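Side-chain contacts in putative LacI-family transcriptional regulator (Bacteroides fragilis, PDB 3GBV), which probably regulates transcription as a LacI-family member, sensing an effector through a two-lobed domain of the periplasmic-binding-protein type: residues A111-N116 / I262-D267; H118-F123 / I229-L234; G160-M165 / I174-L179; M190-F195 / Q219-S224. All blocks are in the same frame, centred on the assembly; numbering follows the deposited sequence.

Overall arrangement
Followed from the N terminus, the chain first builds most of a parallel sheet, whose strand 111-114 opens contact 1. It then passes into the second lobe, where helix 117-131 opens contact 2. Contact 3 closes a short loop within the unit strand 137-144, helix 152-168, strand 173-180, and contact 4 follows in series, joining helix 187-197 to the end of helix 212-220. Strand 227-231 then closes contact 2 around both, and helix 254-270, back on the first sheet, closes contact 1 around all three. Contacts 1 and 2 meet through Gln-115 and Ser-120, whereas the nearest atoms of contacts 1 and 4 are about 22 Å apart.

Contact 1: A111-N116 / I262-D267; sequences AFFGQN and IKTLCD
Phe-113 and Thr-264 lie alongside each other, pointing opposite ways, where helix 254-270 packs against strand 111-114 of the parallel sheet, in one alpha/beta lobe of the periplasmic-binding-protein fold. The phenyl ring meets the threonine with its edge, not its face: Thr-264 OG1 lies close to the ring plane, 3.1 Å from Phe-113 CZ and 3.3 Å from Phe-113 CE2. The ring carbons carry hydrogens with some positive character, so an oxygen at this edge is electrostatically reasonable even though the pair is not a conventional hydrogen bond. The hydroxyl's own bond runs along the helix to the carbonyl oxygen of Asn-260, one turn earlier, which fixes its rotation and satisfies a buried polar group. Chi1 of Thr-264 (-56°) sets OG1 beside the backbone N, within reach of that carbonyl, and sends CG2 anti to N, toward Ala-111. On the strand, CB of Ala-111 and CB of Phe-113 both point to the helix, while Phe-112 between them projects from the other face of the sheet, against Tyr-99 and Tyr-280. Chi1 of Phe-113 (-70°) swings its ring beside the backbone N and out to the threonine. The three touching residues are all buried, and Ile-98 of the adjoining strand packs on both Phe-113 and Thr-264. Beside the ring, the methyl of Ala-111 completes the apolar contact, its CB lying 4.1 Å from Thr-264 CG2.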
# COMPACT_ATOMS: atom_id res chain seq x y z
N ALA A 111 -1.73 -18.75 -15.57
CA ALA A 111 -1.67 -17.89 -14.39
C ALA A 111 -2.36 -16.54 -14.61
O ALA A 111 -2.49 -16.07 -15.75
CB ALA A 111 -0.23 -17.67 -13.98
N PHE A 112 -2.81 -15.93 -13.52
CA PHE A 112 -3.50 -14.64 -13.55
C PHE A 112 -2.90 -13.70 -12.53
O PHE A 112 -2.59 -14.09 -11.41
CB PHE A 112 -4.99 -14.82 -13.24
CG PHE A 112 -5.71 -13.52 -12.95
CD1 PHE A 112 -6.01 -12.63 -13.98
CD2 PHE A 112 -6.08 -13.18 -11.65
CE1 PHE A 112 -6.68 -11.43 -13.72
CE2 PHE A 112 -6.74 -11.98 -11.38
CZ PHE A 112 -7.04 -11.10 -12.41
N PHE A 113 -2.75 -12.44 -12.95
CA PHE A 113 -2.21 -11.39 -12.10
C PHE A 113 -3.15 -10.22 -12.22
O PHE A 113 -3.35 -9.67 -13.32
CB PHE A 113 -0.80 -10.98 -12.56
CG PHE A 113 0.25 -12.02 -12.31
CD1 PHE A 113 0.87 -12.11 -11.07
CD2 PHE A 113 0.60 -12.92 -13.31
CE1 PHE A 113 1.81 -13.10 -10.82
CE2 PHE A 113 1.54 -13.91 -13.07
CZ PHE A 113 2.15 -14.00 -11.82
N GLY A 114 -3.75 -9.85 -11.09
CA GLY A 114 -4.68 -8.75 -11.05
C GLY A 114 -5.38 -8.73 -9.71
O GLY A 114 -5.14 -9.59 -8.86
N GLN A 115 -6.26 -7.76 -9.50
CA GLN A 115 -6.96 -7.69 -8.24
C GLN A 115 -8.14 -8.63 -8.22
O GLN A 115 -8.61 -9.11 -9.25
CB GLN A 115 -7.51 -6.28 -7.98
CG GLN A 115 -6.48 -5.19 -7.82
CD GLN A 115 -7.10 -3.90 -7.32
OE1 GLN A 115 -8.21 -3.53 -7.73
NE2 GLN A 115 -6.40 -3.21 -6.44
N ASN A 116 -8.57 -8.94 -7.00
CA ASN A 116 -9.75 -9.74 -6.82
C ASN A 116 -10.79 -8.61 -7.00
O ASN A 116 -11.08 -7.85 -6.07
CB ASN A 116 -9.80 -10.28 -5.39
CG ASN A 116 -11.13 -10.94 -5.08
OD1 ASN A 116 -12.19 -10.34 -5.29
ND2 ASN A 116 -11.07 -12.17 -4.59
N ILE A 262 6.09 -12.16 -16.89
CA ILE A 262 7.29 -12.65 -17.58
C ILE A 262 8.05 -13.63 -16.71
O ILE A 262 8.53 -14.67 -17.18
CB ILE A 262 8.23 -11.49 -17.95
CG1 ILE A 262 7.48 -10.44 -18.76
CG2 ILE A 262 9.41 -12.04 -18.74
CD1 ILE A 262 6.99 -10.93 -20.11
N LYS A 263 8.18 -13.31 -15.43
CA LYS A 263 8.87 -14.18 -14.49
C LYS A 263 8.21 -15.56 -14.48
O LYS A 263 8.89 -16.59 -14.57
CB LYS A 263 8.83 -13.58 -13.08
CG LYS A 263 9.54 -14.42 -12.02
CD LYS A 263 9.38 -13.82 -10.64
CE LYS A 263 10.09 -14.65 -9.58
NZ LYS A 263 9.60 -16.06 -9.56
N THR A 264 6.88 -15.57 -14.38
CA THR A 264 6.11 -16.81 -14.36
C THR A 264 6.34 -17.63 -15.63
O THR A 264 6.44 -18.85 -15.58
CB THR A 264 4.60 -16.52 -14.24
OG1 THR A 264 4.34 -15.74 -13.06
CG2 THR A 264 3.83 -17.84 -14.15
N LEU A 265 6.41 -16.95 -16.77
CA LEU A 265 6.64 -17.64 -18.03
C LEU A 265 8.05 -18.24 -18.06
O LEU A 265 8.25 -19.35 -18.55
CB LEU A 265 6.46 -16.68 -19.21
CG LEU A 265 5.01 -16.28 -19.48
CD1 LEU A 265 4.93 -15.27 -20.62
CD2 LEU A 265 4.21 -17.53 -19.82
N CYS A 266 9.02 -17.48 -17.54
CA CYS A 266 10.40 -17.94 -17.51
C CYS A 266 10.55 -19.19 -16.68
O CYS A 266 11.02 -20.21 -17.17
CB CYS A 266 11.32 -16.85 -16.96
SG CYS A 266 11.65 -15.49 -18.10
N ASP A 267 10.15 -19.15 -15.42
CA ASP A 267 10.33 -20.33 -14.60
C ASP A 267 9.42 -21.50 -14.95
O ASP A 267 9.62 -22.61 -14.46
CB ASP A 267 10.26 -19.98 -13.11
CG ASP A 267 9.09 -19.12 -12.76
OD1 ASP A 267 9.08 -18.57 -11.63
OD2 ASP A 267 8.18 -19.01 -13.61

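Contact 2: H118-F123 / I229-L234; sequences HQSGYF and IGYDLL. With EDO (1,2-ethanediol), chain D.
Ser-120 and Tyr-231 have the nearest pair of CA atoms across the two segments, 10.2 Å apart; a long side chain must therefore span the gap between helix 117-131 and the end of strand 227-231. Tyr-231 does so. With chi1 at -84° its ring lies beside its own backbone N and reaches across to the helix, where the hydroxyl meets one residue twice: Tyr-231 OH is 2.9 Å from Ser-120 OG and 3.2 Å from Ser-120 O. The second is a weak bond; the one phenolic proton has both acceptors within reach, and which it uses is not settled. Ser-120 OG lies at the ring edge, in its plane, 3.3 Å from Tyr-231 CE1. Chi1 of 178° turns this OG anti to the serine's backbone N, and the same oxygen is also hydrogen-bonded to Gln-115 OE1, so the polar line runs from glutamine through serine to tyrosine. Arg-157 of helix 152-168 packs on both Ser-120 and Tyr-231. In the two-lobed type I periplasmic-binding-protein fold, Gln-115 belongs to one of the chain crossings between lobes, and the C-terminal ends of parallel strands such as 227-231 face the cleft. Asp-232 follows directly, with a positive phi of 70°, and its OD2 accepts a 2.8 Å hydrogen bond from O1 of a bound 1,2-ethanediol, probably from the crystallisation liquor; the position is consistent with an effector cleft. Elsewhere on the helix, Gln-119 NE2 is hydrogen-bonded to Glu-289 O of the second subunit.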
# COMPACT_ATOMS: atom_id res chain seq x y z
N HIS A 118 -14.00 -8.43 -7.20
CA HIS A 118 -15.14 -8.38 -6.29
C HIS A 118 -14.76 -7.68 -4.99
O HIS A 118 -15.46 -6.77 -4.55
CB HIS A 118 -15.64 -9.81 -6.00
CG HIS A 118 -16.95 -9.84 -5.28
ND1 HIS A 118 -17.07 -10.31 -3.98
CD2 HIS A 118 -18.19 -9.45 -5.65
CE1 HIS A 118 -18.33 -10.20 -3.59
NE2 HIS A 118 -19.03 -9.68 -4.59
N GLN A 119 -13.66 -8.11 -4.38
CA GLN A 119 -13.18 -7.54 -3.12
C GLN A 119 -12.71 -6.10 -3.29
O GLN A 119 -12.86 -5.29 -2.38
CB GLN A 119 -12.03 -8.38 -2.57
CG GLN A 119 -11.57 -7.98 -1.18
CD GLN A 119 -12.64 -8.22 -0.13
OE1 GLN A 119 -13.40 -9.19 -0.22
NE2 GLN A 119 -12.71 -7.34 0.87
N SER A 120 -12.14 -5.79 -4.45
CA SER A 120 -11.65 -4.45 -4.72
C SER A 120 -12.81 -3.46 -4.73
O SER A 120 -12.69 -2.34 -4.23
CB SER A 120 -10.93 -4.40 -6.07
OG SER A 120 -10.49 -3.09 -6.37
N GLY A 121 -13.94 -3.89 -5.27
CA GLY A 121 -15.12 -3.03 -5.33
C GLY A 121 -15.78 -2.90 -3.98
O GLY A 121 -16.28 -1.83 -3.63
N TYR A 122 -15.80 -4.00 -3.22
CA TYR A 122 -16.39 -4.03 -1.89
C TYR A 122 -15.63 -3.01 -1.02
O TYR A 122 -16.22 -2.22 -0.27
CB TYR A 122 -16.26 -5.44 -1.31
CG TYR A 122 -17.06 -5.70 -0.06
CD1 TYR A 122 -18.43 -5.94 -0.13
CD2 TYR A 122 -16.44 -5.73 1.19
CE1 TYR A 122 -19.17 -6.20 1.03
CE2 TYR A 122 -17.17 -5.99 2.35
CZ TYR A 122 -18.53 -6.22 2.26
OH TYR A 122 -19.25 -6.47 3.41
N PHE A 123 -14.30 -3.06 -1.13
CA PHE A 123 -13.42 -2.16 -0.40
C PHE A 123 -13.65 -0.71 -0.82
O PHE A 123 -13.65 0.21 0.01
CB PHE A 123 -11.95 -2.53 -0.67
CG PHE A 123 -10.95 -1.50 -0.19
CD1 PHE A 123 -10.50 -1.50 1.13
CD2 PHE A 123 -10.45 -0.55 -1.06
CE1 PHE A 123 -9.56 -0.56 1.56
CE2 PHE A 123 -9.51 0.40 -0.64
CZ PHE A 123 -9.07 0.39 0.67
N ILE A 229 -13.43 8.98 -6.15
CA ILE A 229 -12.61 7.87 -5.71
C ILE A 229 -12.29 7.24 -7.05
O ILE A 229 -13.17 6.99 -7.86
CB ILE A 229 -13.38 6.86 -4.83
CG1 ILE A 229 -13.48 7.41 -3.41
CG2 ILE A 229 -12.64 5.50 -4.82
CD1 ILE A 229 -13.95 6.39 -2.40
N GLY A 230 -11.01 7.04 -7.32
CA GLY A 230 -10.62 6.47 -8.59
C GLY A 230 -9.62 5.36 -8.47
O GLY A 230 -9.24 4.96 -7.37
N TYR A 231 -9.19 4.85 -9.62
CA TYR A 231 -8.22 3.77 -9.67
C TYR A 231 -6.94 4.13 -10.41
O TYR A 231 -6.94 4.91 -11.37
CB TYR A 231 -8.85 2.55 -10.33
CG TYR A 231 -9.67 1.69 -9.40
CD1 TYR A 231 -9.18 0.47 -8.93
CD2 TYR A 231 -10.95 2.07 -9.02
CE1 TYR A 231 -9.96 -0.35 -8.10
CE2 TYR A 231 -11.73 1.27 -8.20
CZ TYR A 231 -11.24 0.06 -7.75
OH TYR A 231 -12.05 -0.74 -6.96
N ASP A 232 -5.84 3.55 -9.94
CA ASP A 232 -4.54 3.69 -10.55
C ASP A 232 -3.82 5.02 -10.49
O ASP A 232 -4.43 6.10 -10.49
CB ASP A 232 -4.64 3.18 -11.99
CG ASP A 232 -5.25 1.79 -12.06
OD1 ASP A 232 -4.74 0.87 -11.38
OD2 ASP A 232 -6.25 1.62 -12.77
N LEU A 233 -2.50 4.91 -10.43
CA LEU A 233 -1.63 6.06 -10.30
C LEU A 233 -1.16 6.73 -11.58
O LEU A 233 0.02 7.03 -11.72
CB LEU A 233 -0.42 5.65 -9.45
CG LEU A 233 -0.59 5.69 -7.92
CD1 LEU A 233 -2.04 5.52 -7.52
CD2 LEU A 233 0.25 4.62 -7.28
N LEU A 234 -2.07 6.97 -12.52
CA LEU A 234 -1.69 7.68 -13.73
C LEU A 234 -1.29 9.07 -13.24
O LEU A 234 -1.80 9.53 -12.21
CB LEU A 234 -2.87 7.83 -14.69
CG LEU A 234 -3.16 6.70 -15.68
CD1 LEU A 234 -3.53 5.44 -14.91
CD2 LEU A 234 -4.30 7.13 -16.60
C1 EDO D . -7.76 -1.16 -13.22
O1 EDO D . -8.45 0.07 -13.43
C2 EDO D . -7.60 -1.92 -14.54
O2 EDO D . -6.64 -1.27 -15.36

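Contact 3: G160-M165 / I174-L179; sequences GFRQYM and ILELNL
Ile-174 packs against Met-165, here selenomethionine, and Arg-162 inside a beta-alpha-beta unit, where helix 152-168 connects the parallel neighbours 137-144 and 173-180. The two short segments run nearly antiparallel, 156° between their directions, with axes 11.9 Å apart. The tight part is apolar: Ile-174 CD1 lies 3.9 Å from both CB and CG of Met-165, the two side chains meeting at a slant. The other branch of the isoleucine, CG2, is anti to its backbone N and touches Arg-162 NH1 at 3.8 Å. Ile-140 of the adjoining strand 137-144 touches both Ile-174 and Arg-162.

Toward solvent the contact becomes looser and ionic. The arginine chain, extended from CG to NE, carries its guanidinium past the isoleucine to Glu-176. The two side chains cross at about a right angle, and the planes of their charged groups are 78° apart, a poor match for a paired, two-pronged bridge. Each partner is held more strongly elsewhere, Arg-162 NH2 by Glu-158 and Glu-176 OE2 by Arg-142, so Glu-176 lies between two arginines whose NH2 groups are close. Across the contact remains one weak, bent bond: Arg-162 NH2 to Glu-176 OE2, 3.1 Å, with an N-H...O angle of 121°.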
# COMPACT_ATOMS: atom_id res chain seq x y z
N GLY A 160 -19.17 -6.01 -6.57
CA GLY A 160 -18.76 -6.05 -5.17
C GLY A 160 -19.15 -4.75 -4.49
O GLY A 160 -19.47 -4.71 -3.30
N PHE A 161 -19.11 -3.68 -5.27
CA PHE A 161 -19.46 -2.36 -4.78
C PHE A 161 -20.94 -2.34 -4.38
O PHE A 161 -21.30 -1.92 -3.27
CB PHE A 161 -19.21 -1.34 -5.89
CG PHE A 161 -19.57 0.07 -5.51
CD1 PHE A 161 -18.67 0.86 -4.81
CD2 PHE A 161 -20.81 0.60 -5.84
CE1 PHE A 161 -18.99 2.16 -4.44
CE2 PHE A 161 -21.14 1.91 -5.48
CZ PHE A 161 -20.22 2.69 -4.78
N ARG A 162 -21.80 -2.81 -5.28
CA ARG A 162 -23.23 -2.83 -5.01
C ARG A 162 -23.58 -3.75 -3.85
O ARG A 162 -24.53 -3.50 -3.11
CB ARG A 162 -23.99 -3.24 -6.27
CG ARG A 162 -23.88 -2.25 -7.44
CD ARG A 162 -24.52 -2.82 -8.71
NE ARG A 162 -24.30 -1.97 -9.89
CZ ARG A 162 -24.90 -0.80 -10.11
NH1 ARG A 162 -25.78 -0.30 -9.26
NH2 ARG A 162 -24.59 -0.12 -11.20
N GLN A 163 -22.81 -4.82 -3.67
CA GLN A 163 -23.09 -5.74 -2.57
C GLN A 163 -22.90 -5.02 -1.25
O GLN A 163 -23.75 -5.10 -0.35
CB GLN A 163 -22.17 -6.96 -2.62
CG GLN A 163 -22.63 -8.08 -1.69
CD GLN A 163 -21.70 -9.28 -1.69
OE1 GLN A 163 -21.25 -9.75 -2.74
NE2 GLN A 163 -21.39 -9.78 -0.49
N TYR A 164 -21.77 -4.32 -1.12
CA TYR A 164 -21.49 -3.58 0.10
C TYR A 164 -22.58 -2.54 0.35
O TYR A 164 -23.07 -2.38 1.47
CB TYR A 164 -20.14 -2.85 0.00
CG TYR A 164 -19.77 -2.11 1.27
CD1 TYR A 164 -18.90 -2.69 2.21
CD2 TYR A 164 -20.31 -0.86 1.56
CE1 TYR A 164 -18.58 -2.03 3.40
CE2 TYR A 164 -20.00 -0.19 2.74
CZ TYR A 164 -19.13 -0.79 3.66
OH TYR A 164 -18.83 -0.16 4.83
N MSE A 165 -22.96 -1.83 -0.71
CA MSE A 165 -23.99 -0.81 -0.60
C MSE A 165 -25.32 -1.43 -0.16
O MSE A 165 -26.08 -0.83 0.59
CB MSE A 165 -24.19 -0.10 -1.94
CG MSE A 165 -22.96 0.61 -2.47
SE MSE A 165 -22.56 2.13 -1.28
CE MSE A 165 -24.02 3.40 -1.74
N ILE A 174 -28.09 4.80 -6.08
CA ILE A 174 -26.88 4.68 -6.88
C ILE A 174 -27.12 5.14 -8.31
O ILE A 174 -27.70 4.41 -9.12
CB ILE A 174 -26.36 3.23 -6.87
CG1 ILE A 174 -26.06 2.81 -5.42
CG2 ILE A 174 -25.13 3.09 -7.76
CD1 ILE A 174 -25.61 1.38 -5.27
N LEU A 175 -26.68 6.35 -8.62
CA LEU A 175 -26.83 6.92 -9.95
C LEU A 175 -25.70 6.43 -10.86
O LEU A 175 -24.67 5.94 -10.39
CB LEU A 175 -26.80 8.45 -9.86
CG LEU A 175 -27.84 9.15 -8.98
CD1 LEU A 175 -27.57 10.65 -8.96
CD2 LEU A 175 -29.25 8.88 -9.51
N GLU A 176 -25.90 6.57 -12.16
CA GLU A 176 -24.91 6.14 -13.13
C GLU A 176 -24.80 7.18 -14.23
O GLU A 176 -25.80 7.76 -14.65
CB GLU A 176 -25.33 4.80 -13.74
CG GLU A 176 -25.46 3.67 -12.74
CD GLU A 176 -26.24 2.49 -13.31
OE1 GLU A 176 -27.48 2.59 -13.39
OE2 GLU A 176 -25.61 1.47 -13.68
N LEU A 177 -23.58 7.43 -14.69
CA LEU A 177 -23.36 8.37 -15.77
C LEU A 177 -22.41 7.70 -16.74
O LEU A 177 -21.27 7.40 -16.39
CB LEU A 177 -22.73 9.67 -15.27
CG LEU A 177 -22.39 10.64 -16.41
CD1 LEU A 177 -23.66 11.08 -17.12
CD2 LEU A 177 -21.64 11.83 -15.87
N ASN A 178 -22.89 7.45 -17.95
CA ASN A 178 -22.07 6.80 -18.95
C ASN A 178 -21.55 7.79 -19.97
O ASN A 178 -22.33 8.46 -20.65
CB ASN A 178 -22.87 5.71 -19.68
CG ASN A 178 -23.28 4.59 -18.77
OD1 ASN A 178 -22.44 3.89 -18.22
ND2 ASN A 178 -24.58 4.41 -18.60
N LEU A 179 -20.23 7.89 -20.05
CA LEU A 179 -19.60 8.75 -21.03
C LEU A 179 -19.37 7.84 -22.23
O LEU A 179 -19.33 6.62 -22.10
CB LEU A 179 -18.27 9.28 -20.48
CG LEU A 179 -18.34 10.03 -19.15
CD1 LEU A 179 -16.93 10.36 -18.66
CD2 LEU A 179 -19.16 11.31 -19.31

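Contact 4: M190-F195 / Q219-S224; sequences MLDDFF and QQRRKS
Both carboxylate oxygens of Asp-192 close on one nitrogen of Arg-221: NH2 is 2.9 Å from Asp-192 OD2 and 3.0 Å from Asp-192 OD1. The approach is not the flat, two-pronged kind. Carboxylate and guanidinium planes stand 75° apart, and Asp-192 OD1 lies over one face of the guanidinium, 3.2 Å from Arg-221 CZ, so the salt bridge probably rests mainly on charge attraction, the geometry giving no hydrogen bond between them. Asp-192 OD1 has a firmer partner in the hydroxyl of Tyr-217, which holds the carboxylate from helix 212-220. A bend at chi2 of Arg-221 (-89°) directs the rest of its chain to the acid.

One turn on, Phe-195 receives the second cation. Lys-223 NZ sits over a face of the ring, 4.5 Å from the centroid and 25° off the normal, a cation-pi contact whose nearest ring atom, Phe-195 CD2, is 4.2 Å from NZ. The ring also meets Phe-226 edge-to-face and packs on Leu-218. Both cations come from the place where helix 212-220 ends in a Schellman motif: Arg-222, with positive phi, is the C-prime residue, its N bonded to Gln-219 O at 3.0 Å and Lys-223 N to Leu-218 O. From this turn Arg-221 and Lys-223 reach helix 187-197 at separate points on the flank of the second lobe, with Leu-191 packed on Ile-214 and Tyr-217 farther in. With a cation and a hydroxyl both at its oxygens, Asp-192 is probably stabilised as the ionised form, while the exposed arginine and partly exposed lysine are presumably also solvated, which would weaken both attractions.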
# COMPACT_ATOMS: atom_id res chain seq x y z
N MSE A 190 -21.72 15.70 -21.15
CA MSE A 190 -22.44 14.68 -20.37
C MSE A 190 -22.44 15.13 -18.90
O MSE A 190 -23.46 15.05 -18.23
CB MSE A 190 -21.73 13.33 -20.46
CG MSE A 190 -21.69 12.67 -21.85
SE MSE A 190 -23.43 11.84 -22.35
CE MSE A 190 -23.96 10.96 -20.66
N LEU A 191 -21.28 15.57 -18.42
CA LEU A 191 -21.16 16.01 -17.04
C LEU A 191 -22.05 17.21 -16.72
O LEU A 191 -22.72 17.23 -15.69
CB LEU A 191 -19.70 16.34 -16.69
CG LEU A 191 -18.68 15.24 -16.32
CD1 LEU A 191 -19.29 14.30 -15.30
CD2 LEU A 191 -18.26 14.48 -17.54
N ASP A 192 -22.07 18.21 -17.60
CA ASP A 192 -22.91 19.39 -17.37
C ASP A 192 -24.36 18.99 -17.15
O ASP A 192 -25.00 19.43 -16.19
CB ASP A 192 -22.84 20.37 -18.54
CG ASP A 192 -21.49 21.05 -18.65
OD1 ASP A 192 -20.88 21.36 -17.60
OD2 ASP A 192 -21.03 21.29 -19.79
N ASP A 193 -24.90 18.15 -18.04
CA ASP A 193 -26.28 17.72 -17.90
C ASP A 193 -26.49 16.97 -16.59
O ASP A 193 -27.44 17.23 -15.87
CB ASP A 193 -26.70 16.85 -19.09
CG ASP A 193 -26.80 17.64 -20.40
OD1 ASP A 193 -27.36 18.76 -20.38
OD2 ASP A 193 -26.33 17.14 -21.45
N PHE A 194 -25.58 16.05 -16.27
CA PHE A 194 -25.69 15.27 -15.04
C PHE A 194 -25.71 16.13 -13.79
O PHE A 194 -26.61 16.02 -12.96
CB PHE A 194 -24.54 14.26 -14.93
CG PHE A 194 -24.51 13.53 -13.61
CD1 PHE A 194 -25.38 12.47 -13.37
CD2 PHE A 194 -23.67 13.94 -12.58
CE1 PHE A 194 -25.42 11.84 -12.12
CE2 PHE A 194 -23.69 13.32 -11.33
CZ PHE A 194 -24.57 12.27 -11.10
N PHE A 195 -24.72 17.00 -13.65
CA PHE A 195 -24.64 17.85 -12.47
C PHE A 195 -25.77 18.87 -12.44
O PHE A 195 -26.11 19.40 -11.38
CB PHE A 195 -23.28 18.54 -12.41
CG PHE A 195 -22.19 17.65 -11.91
CD1 PHE A 195 -21.03 17.45 -12.65
CD2 PHE A 195 -22.31 17.00 -10.68
CE1 PHE A 195 -20.01 16.62 -12.19
CE2 PHE A 195 -21.30 16.16 -10.21
CZ PHE A 195 -20.15 15.97 -10.96
N GLN A 219 -12.02 20.51 -11.91
CA GLN A 219 -10.97 21.50 -11.73
C GLN A 219 -11.21 22.69 -12.64
O GLN A 219 -11.13 23.84 -12.20
CB GLN A 219 -9.61 20.88 -12.06
CG GLN A 219 -8.41 21.74 -11.72
CD GLN A 219 -8.14 21.81 -10.22
OE1 GLN A 219 -7.18 22.46 -9.79
NE2 GLN A 219 -8.97 21.14 -9.43
N GLN A 220 -11.51 22.41 -13.90
CA GLN A 220 -11.75 23.46 -14.88
C GLN A 220 -13.06 24.20 -14.61
O GLN A 220 -13.28 25.29 -15.13
CB GLN A 220 -11.77 22.87 -16.29
CG GLN A 220 -11.23 23.82 -17.35
CD GLN A 220 -11.99 23.74 -18.67
OE1 GLN A 220 -11.97 22.71 -19.35
NE2 GLN A 220 -12.66 24.83 -19.04
N ARG A 221 -13.93 23.61 -13.81
CA ARG A 221 -15.20 24.24 -13.49
C ARG A 221 -15.13 24.73 -12.05
O ARG A 221 -16.13 25.13 -11.47
CB ARG A 221 -16.35 23.25 -13.64
CG ARG A 221 -16.63 22.81 -15.06
CD ARG A 221 -17.62 23.72 -15.77
NE ARG A 221 -17.93 23.24 -17.12
CZ ARG A 221 -18.86 23.77 -17.91
NH1 ARG A 221 -19.59 24.80 -17.48
NH2 ARG A 221 -19.07 23.27 -19.12
N ARG A 222 -13.93 24.68 -11.48
CA ARG A 222 -13.69 25.10 -10.10
C ARG A 222 -14.81 24.65 -9.17
O ARG A 222 -15.20 25.38 -8.26
CB ARG A 222 -13.49 26.61 -10.03
CG ARG A 222 -12.24 27.08 -10.78
CD ARG A 222 -12.08 28.58 -10.77
NE ARG A 222 -11.46 29.05 -12.00
CZ ARG A 222 -10.16 29.19 -12.20
NH1 ARG A 222 -9.29 28.89 -11.23
NH2 ARG A 222 -9.71 29.61 -13.37
N LYS A 223 -15.33 23.46 -9.42
CA LYS A 223 -16.37 22.88 -8.60
C LYS A 223 -15.61 22.14 -7.50
O LYS A 223 -14.79 21.27 -7.78
CB LYS A 223 -17.20 21.89 -9.42
CG LYS A 223 -18.25 21.11 -8.64
CD LYS A 223 -19.31 22.02 -8.03
CE LYS A 223 -20.55 21.23 -7.63
NZ LYS A 223 -21.12 20.51 -8.81
N SER A 224 -15.85 22.51 -6.24
CA SER A 224 -15.15 21.89 -5.12
C SER A 224 -16.10 21.21 -4.15
O SER A 224 -15.70 20.79 -3.06
CB SER A 224 -14.34 22.94 -4.37
OG SER A 224 -15.20 23.84 -3.69